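Local structure of 11S globulin seed storage protein (Amaranthus hypochondriacus, 3QAC) at residues A[327-339]-A[442-454]. The protein probably serves as a seed storage protein of the 11S globulin family, a nutrient reservoir whose mature form is a hexamer. Sequence-based numbering, arbitrary orientation.
Sequences KGVLYRNAMMAPH and FNRPETTLFRSSG
T448 O takes three contacts: the N-H of A337 at 2.9 Å, a CA-H...O contact from M336, and a weak bond from the water that also donates to A337 O. Two residues along each strand, past the non-hydrogen-bonded pair M336 and L449, M335 and F450 form an antiparallel hydrogen-bonded pair; F450 N reaches M335 O at 2.8 Å, almost straight (173°), and M335 N returns the bond to F450 O. Side chains alternate about this ladder. On one face L449, with CG anti to its carbonyl carbon (chi1 -62°), sends CD2 against L330 CD2 (3.6 Å) and M336 CB: two leucines and an unbranched methionine, apolar side chains suited to this buried layer, where L330 and M336 also touch W397. On the other, the F450 ring meets M335 CG and the small A337 CB obliquely, while R444 CD lies over the centre of one ring face and S223 of a neighbouring subunit packs nearby. At the type II turn from Y331 to A334, R332 O sits over the centre of the R451 guanidinium, 2.9 Å above the plane of that group, a face-on approach that makes no hydrogen bond with NE or NH2; instead R451 NE bonds in plane to S452 O (3.3 Å) and NH1 to E303 O. With an alanine here, E303 O and S452 O would probably each lose this donor and R332 O its flat neighbour. Strand 449-450 is thus a late short strand added to the sheet of the second cupin beta-barrel.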
loop_
_atom_site.group_PDB
_atom_site.type_symbol
_atom_site.label_atom_id
_atom_site.label_comp_id
_atom_site.label_asym_id
_atom_site.label_seq_id
_atom_site.Cartn_x
_atom_site.Cartn_y
_atom_site.Cartn_z
ATOM N N LYS A 327 24.377 -4.482 7.332
ATOM C CA LYS A 327 25.563 -5.247 7.031
ATOM C C LYS A 327 25.998 -5.963 8.291
ATOM O O LYS A 327 25.937 -5.405 9.393
ATOM C CB LYS A 327 26.685 -4.373 6.505
ATOM C CG LYS A 327 28.002 -5.114 6.479
ATOM C CD LYS A 327 28.773 -4.869 5.207
ATOM C CE LYS A 327 30.139 -5.542 5.295
ATOM N NZ LYS A 327 31.100 -5.018 4.299
ATOM N N GLY A 328 26.398 -7.215 8.132
ATOM C CA GLY A 328 26.842 -7.998 9.257
ATOM C C GLY A 328 28.240 -8.521 9.026
ATOM O O GLY A 328 28.583 -8.929 7.911
ATOM N N VAL A 329 29.066 -8.466 10.068
ATOM C CA VAL A 329 30.317 -9.193 10.029
ATOM C C VAL A 329 30.381 -10.170 11.196
ATOM O O VAL A 329 30.235 -9.795 12.368
ATOM C CB VAL A 329 31.567 -8.273 9.949
ATOM C CG1 VAL A 329 31.318 -7.144 8.953
ATOM C CG2 VAL A 329 31.933 -7.725 11.316
ATOM N N LEU A 330 30.549 -11.442 10.864
ATOM C CA LEU A 330 30.781 -12.427 11.890
ATOM C C LEU A 330 32.217 -12.811 11.735
ATOM O O LEU A 330 32.677 -13.050 10.634
ATOM C CB LEU A 330 29.862 -13.637 11.744
ATOM C CG LEU A 330 28.440 -13.490 12.279
ATOM C CD1 LEU A 330 27.667 -14.753 12.002
ATOM C CD2 LEU A 330 28.464 -13.212 13.773
ATOM N N TYR A 331 32.938 -12.811 12.844
ATOM C CA TYR A 331 34.343 -13.199 12.857
ATOM C C TYR A 331 34.419 -14.714 12.938
ATOM O O TYR A 331 33.382 -15.374 13.045
ATOM C CB TYR A 331 35.046 -12.556 14.051
ATOM C CG TYR A 331 35.066 -11.044 13.992
ATOM C CD1 TYR A 331 35.400 -10.382 12.816
ATOM C CD2 TYR A 331 34.759 -10.280 15.113
ATOM C CE1 TYR A 331 35.424 -8.996 12.750
ATOM C CE2 TYR A 331 34.787 -8.888 15.065
ATOM C CZ TYR A 331 35.118 -8.255 13.881
ATOM O OH TYR A 331 35.143 -6.882 13.829
ATOM N N ARG A 332 35.631 -15.264 12.897
ATOM C CA ARG A 332 35.791 -16.719 12.882
ATOM C C ARG A 332 34.921 -17.425 13.928
ATOM O O ARG A 332 34.949 -17.094 15.111
ATOM C CB ARG A 332 37.278 -17.143 12.972
ATOM C CG ARG A 332 37.946 -17.024 14.352
ATOM C CD ARG A 332 38.448 -18.389 14.885
ATOM N NE ARG A 332 39.854 -18.682 14.583
ATOM C CZ ARG A 332 40.768 -19.037 15.491
ATOM N NH1 ARG A 332 40.437 -19.139 16.773
ATOM N NH2 ARG A 332 42.022 -19.289 15.123
ATOM N N ASN A 333 34.130 -18.385 13.449
ATOM C CA ASN A 333 33.279 -19.251 14.276
ATOM C C ASN A 333 32.200 -18.538 15.087
ATOM O O ASN A 333 31.531 -19.150 15.913
ATOM C CB ASN A 333 34.122 -20.163 15.168
ATOM C CG ASN A 333 35.129 -20.982 14.373
ATOM O OD1 ASN A 333 34.875 -21.367 13.229
ATOM N ND2 ASN A 333 36.283 -21.244 14.975
ATOM N N ALA A 334 32.025 -17.247 14.845
ATOM C CA ALA A 334 31.000 -16.499 15.542
ATOM C C ALA A 334 29.664 -16.779 14.891
ATOM O O ALA A 334 29.593 -17.230 13.740
ATOM C CB ALA A 334 31.302 -15.017 15.514
ATOM N N MET A 335 28.600 -16.527 15.639
ATOM C CA MET A 335 27.265 -16.737 15.114
ATOM C C MET A 335 26.335 -15.587 15.462
ATOM O O MET A 335 26.547 -14.853 16.431
ATOM C CB MET A 335 26.673 -18.064 15.611
ATOM C CG MET A 335 25.778 -17.922 16.825
ATOM S SD MET A 335 24.910 -19.457 17.237
ATOM C CE MET A 335 26.256 -20.631 17.090
ATOM N N MET A 336 25.320 -15.422 14.627
ATOM C CA MET A 336 24.203 -14.561 14.951
ATOM C C MET A 336 23.110 -15.484 15.466
ATOM O O MET A 336 22.703 -16.408 14.772
ATOM C CB MET A 336 23.742 -13.805 13.711
ATOM C CG MET A 336 22.618 -12.833 13.993
ATOM S SD MET A 336 22.417 -11.668 12.644
ATOM C CE MET A 336 21.189 -10.563 13.322
ATOM N N ALA A 337 22.671 -15.259 16.696
ATOM C CA ALA A 337 21.673 -16.118 17.303
ATOM C C ALA A 337 20.467 -16.307 16.399
ATOM O O ALA A 337 20.145 -15.442 15.587
ATOM C CB ALA A 337 21.230 -15.568 18.634
ATOM N N PRO A 338 19.786 -17.444 16.553
ATOM C CA PRO A 338 18.554 -17.627 15.792
ATOM C C PRO A 338 17.676 -16.406 16.020
ATOM O O PRO A 338 17.493 -15.989 17.155
ATOM C CB PRO A 338 17.925 -18.861 16.442
ATOM C CG PRO A 338 19.071 -19.608 17.036
ATOM C CD PRO A 338 20.020 -18.538 17.509
ATOM N N HIS A 339 17.168 -15.830 14.945
ATOM C CA HIS A 339 16.319 -14.664 15.045
ATOM C C HIS A 339 15.352 -14.697 13.890
ATOM O O HIS A 339 15.518 -15.467 12.943
ATOM C CB HIS A 339 17.145 -13.388 14.943
ATOM C CG HIS A 339 17.956 -13.316 13.692
ATOM N ND1 HIS A 339 19.058 -14.114 13.482
ATOM C CD2 HIS A 339 17.812 -12.568 12.573
ATOM C CE1 HIS A 339 19.567 -13.852 12.291
ATOM N NE2 HIS A 339 18.830 -12.916 11.720
ATOM N N PHE A 442 19.550 -17.018 30.666
ATOM C CA PHE A 442 20.688 -16.143 30.952
ATOM C C PHE A 442 22.072 -16.677 30.603
ATOM O O PHE A 442 23.044 -15.936 30.633
ATOM C CB PHE A 442 20.640 -15.681 32.404
ATOM C CG PHE A 442 19.375 -14.965 32.760
ATOM C CD1 PHE A 442 19.180 -13.642 32.387
ATOM C CD2 PHE A 442 18.374 -15.612 33.468
ATOM C CE1 PHE A 442 18.013 -12.969 32.717
ATOM C CE2 PHE A 442 17.202 -14.946 33.802
ATOM C CZ PHE A 442 17.020 -13.621 33.427
ATOM N N ASN A 443 22.160 -17.952 30.254
ATOM C CA ASN A 443 23.440 -18.550 29.891
ATOM C C ASN A 443 24.106 -17.870 28.714
ATOM O O ASN A 443 25.286 -18.077 28.451
ATOM C CB ASN A 443 23.267 -20.038 29.615
ATOM C CG ASN A 443 23.055 -20.809 30.875
ATOM O OD1 ASN A 443 23.029 -20.218 31.949
ATOM N ND2 ASN A 443 22.909 -22.127 30.770
ATOM N N ARG A 444 23.340 -17.045 28.014
ATOM C CA ARG A 444 23.825 -16.369 26.822
ATOM C C ARG A 444 23.763 -14.848 27.018
ATOM O O ARG A 444 22.763 -14.221 26.682
ATOM C CB ARG A 444 22.983 -16.800 25.620
ATOM C CG ARG A 444 23.338 -16.090 24.347
ATOM C CD ARG A 444 24.798 -16.248 24.062
ATOM N NE ARG A 444 25.108 -17.628 23.742
ATOM C CZ ARG A 444 26.331 -18.060 23.476
ATOM N NH1 ARG A 444 27.350 -17.207 23.503
ATOM N NH2 ARG A 444 26.536 -19.338 23.185
ATOM N N PRO A 445 24.840 -14.252 27.569
ATOM C CA PRO A 445 24.847 -12.839 27.964
ATOM C C PRO A 445 25.072 -11.890 26.796
ATOM O O PRO A 445 24.798 -10.695 26.911
ATOM C CB PRO A 445 26.042 -12.767 28.910
ATOM C CG PRO A 445 26.991 -13.765 28.326
ATOM C CD PRO A 445 26.120 -14.911 27.884
ATOM N N GLU A 446 25.580 -12.403 25.685
ATOM C CA GLU A 446 25.818 -11.544 24.534
ATOM C C GLU A 446 24.510 -11.093 23.898
ATOM O O GLU A 446 23.463 -11.694 24.112
ATOM C CB GLU A 446 26.694 -12.238 23.492
ATOM C CG GLU A 446 28.126 -12.460 23.945
ATOM C CD GLU A 446 28.389 -13.907 24.319
ATOM O OE1 GLU A 446 27.640 -14.459 25.153
ATOM O OE2 GLU A 446 29.347 -14.491 23.767
ATOM N N THR A 447 24.594 -10.021 23.124
ATOM C CA THR A 447 23.470 -9.477 22.381
ATOM C C THR A 447 23.609 -9.832 20.905
ATOM O O THR A 447 24.484 -9.302 20.222
ATOM C CB THR A 447 23.423 -7.934 22.497
ATOM O OG1 THR A 447 22.955 -7.564 23.796
ATOM C CG2 THR A 447 22.487 -7.359 21.463
ATOM N N THR A 448 22.756 -10.738 20.424
ATOM C CA THR A 448 22.565 -10.957 18.982
ATOM C C THR A 448 23.720 -11.662 18.287
ATOM O O THR A 448 23.501 -12.600 17.524
ATOM C CB THR A 448 22.310 -9.623 18.241
ATOM O OG1 THR A 448 21.081 -9.050 18.693
ATOM C CG2 THR A 448 22.239 -9.847 16.732
ATOM N N LEU A 449 24.939 -11.173 18.518
ATOM C CA LEU A 449 26.151 -11.778 17.976
ATOM C C LEU A 449 26.938 -12.456 19.088
ATOM O O LEU A 449 27.193 -11.850 20.129
ATOM C CB LEU A 449 27.014 -10.720 17.312
ATOM C CG LEU A 449 26.345 -10.039 16.124
ATOM C CD1 LEU A 449 27.280 -9.026 15.510
ATOM C CD2 LEU A 449 25.939 -11.080 15.101
ATOM N N PHE A 450 27.305 -13.715 18.862
ATOM C CA PHE A 450 27.976 -14.535 19.863
ATOM C C PHE A 450 29.290 -15.056 19.333
ATOM O O PHE A 450 29.423 -15.334 18.145
ATOM C CB PHE A 450 27.146 -15.771 20.199
ATOM C CG PHE A 450 25.749 -15.473 20.621
ATOM C CD1 PHE A 450 24.781 -16.461 20.559
ATOM C CD2 PHE A 450 25.398 -14.213 21.085
ATOM C CE1 PHE A 450 23.488 -16.199 20.957
ATOM C CE2 PHE A 450 24.107 -13.934 21.473
ATOM C CZ PHE A 450 23.145 -14.923 21.415
ATOM N N ARG A 451 30.254 -15.223 20.225
ATOM C CA ARG A 451 31.450 -15.949 19.874
ATOM C C ARG A 451 31.161 -17.427 20.085
ATOM O O ARG A 451 30.682 -17.829 21.147
ATOM C CB ARG A 451 32.634 -15.501 20.718
ATOM C CG ARG A 451 33.943 -16.031 20.180
ATOM C CD ARG A 451 33.824 -16.296 18.681
ATOM N NE ARG A 451 34.890 -17.167 18.210
ATOM C CZ ARG A 451 36.106 -16.741 17.880
ATOM N NH1 ARG A 451 36.407 -15.449 17.968
ATOM N NH2 ARG A 451 37.022 -17.608 17.464
ATOM N N SER A 452 31.425 -18.225 19.056
ATOM C CA SER A 452 31.096 -19.651 19.079
ATOM C C SER A 452 32.288 -20.529 18.696
ATOM O O SER A 452 33.326 -20.031 18.248
ATOM C CB SER A 452 29.902 -19.951 18.158
ATOM O OG SER A 452 28.702 -19.397 18.682
ATOM N N SER A 453 32.131 -21.837 18.888
ATOM C CA SER A 453 33.178 -22.798 18.541
ATOM C C SER A 453 32.805 -23.597 17.283
ATOM O O SER A 453 31.677 -24.080 17.154
ATOM C CB SER A 453 33.474 -23.732 19.723
ATOM O OG SER A 453 34.160 -23.047 20.764
ATOM N N GLY A 454 33.756 -23.727 16.358
ATOM C CA GLY A 454 33.494 -24.364 15.079
ATOM C C GLY A 454 34.273 -25.650 14.884
ATOM O O GLY A 454 33.851 -26.529 14.131
HETATM O O HOH W 1 20.112 -12.636 16.740
#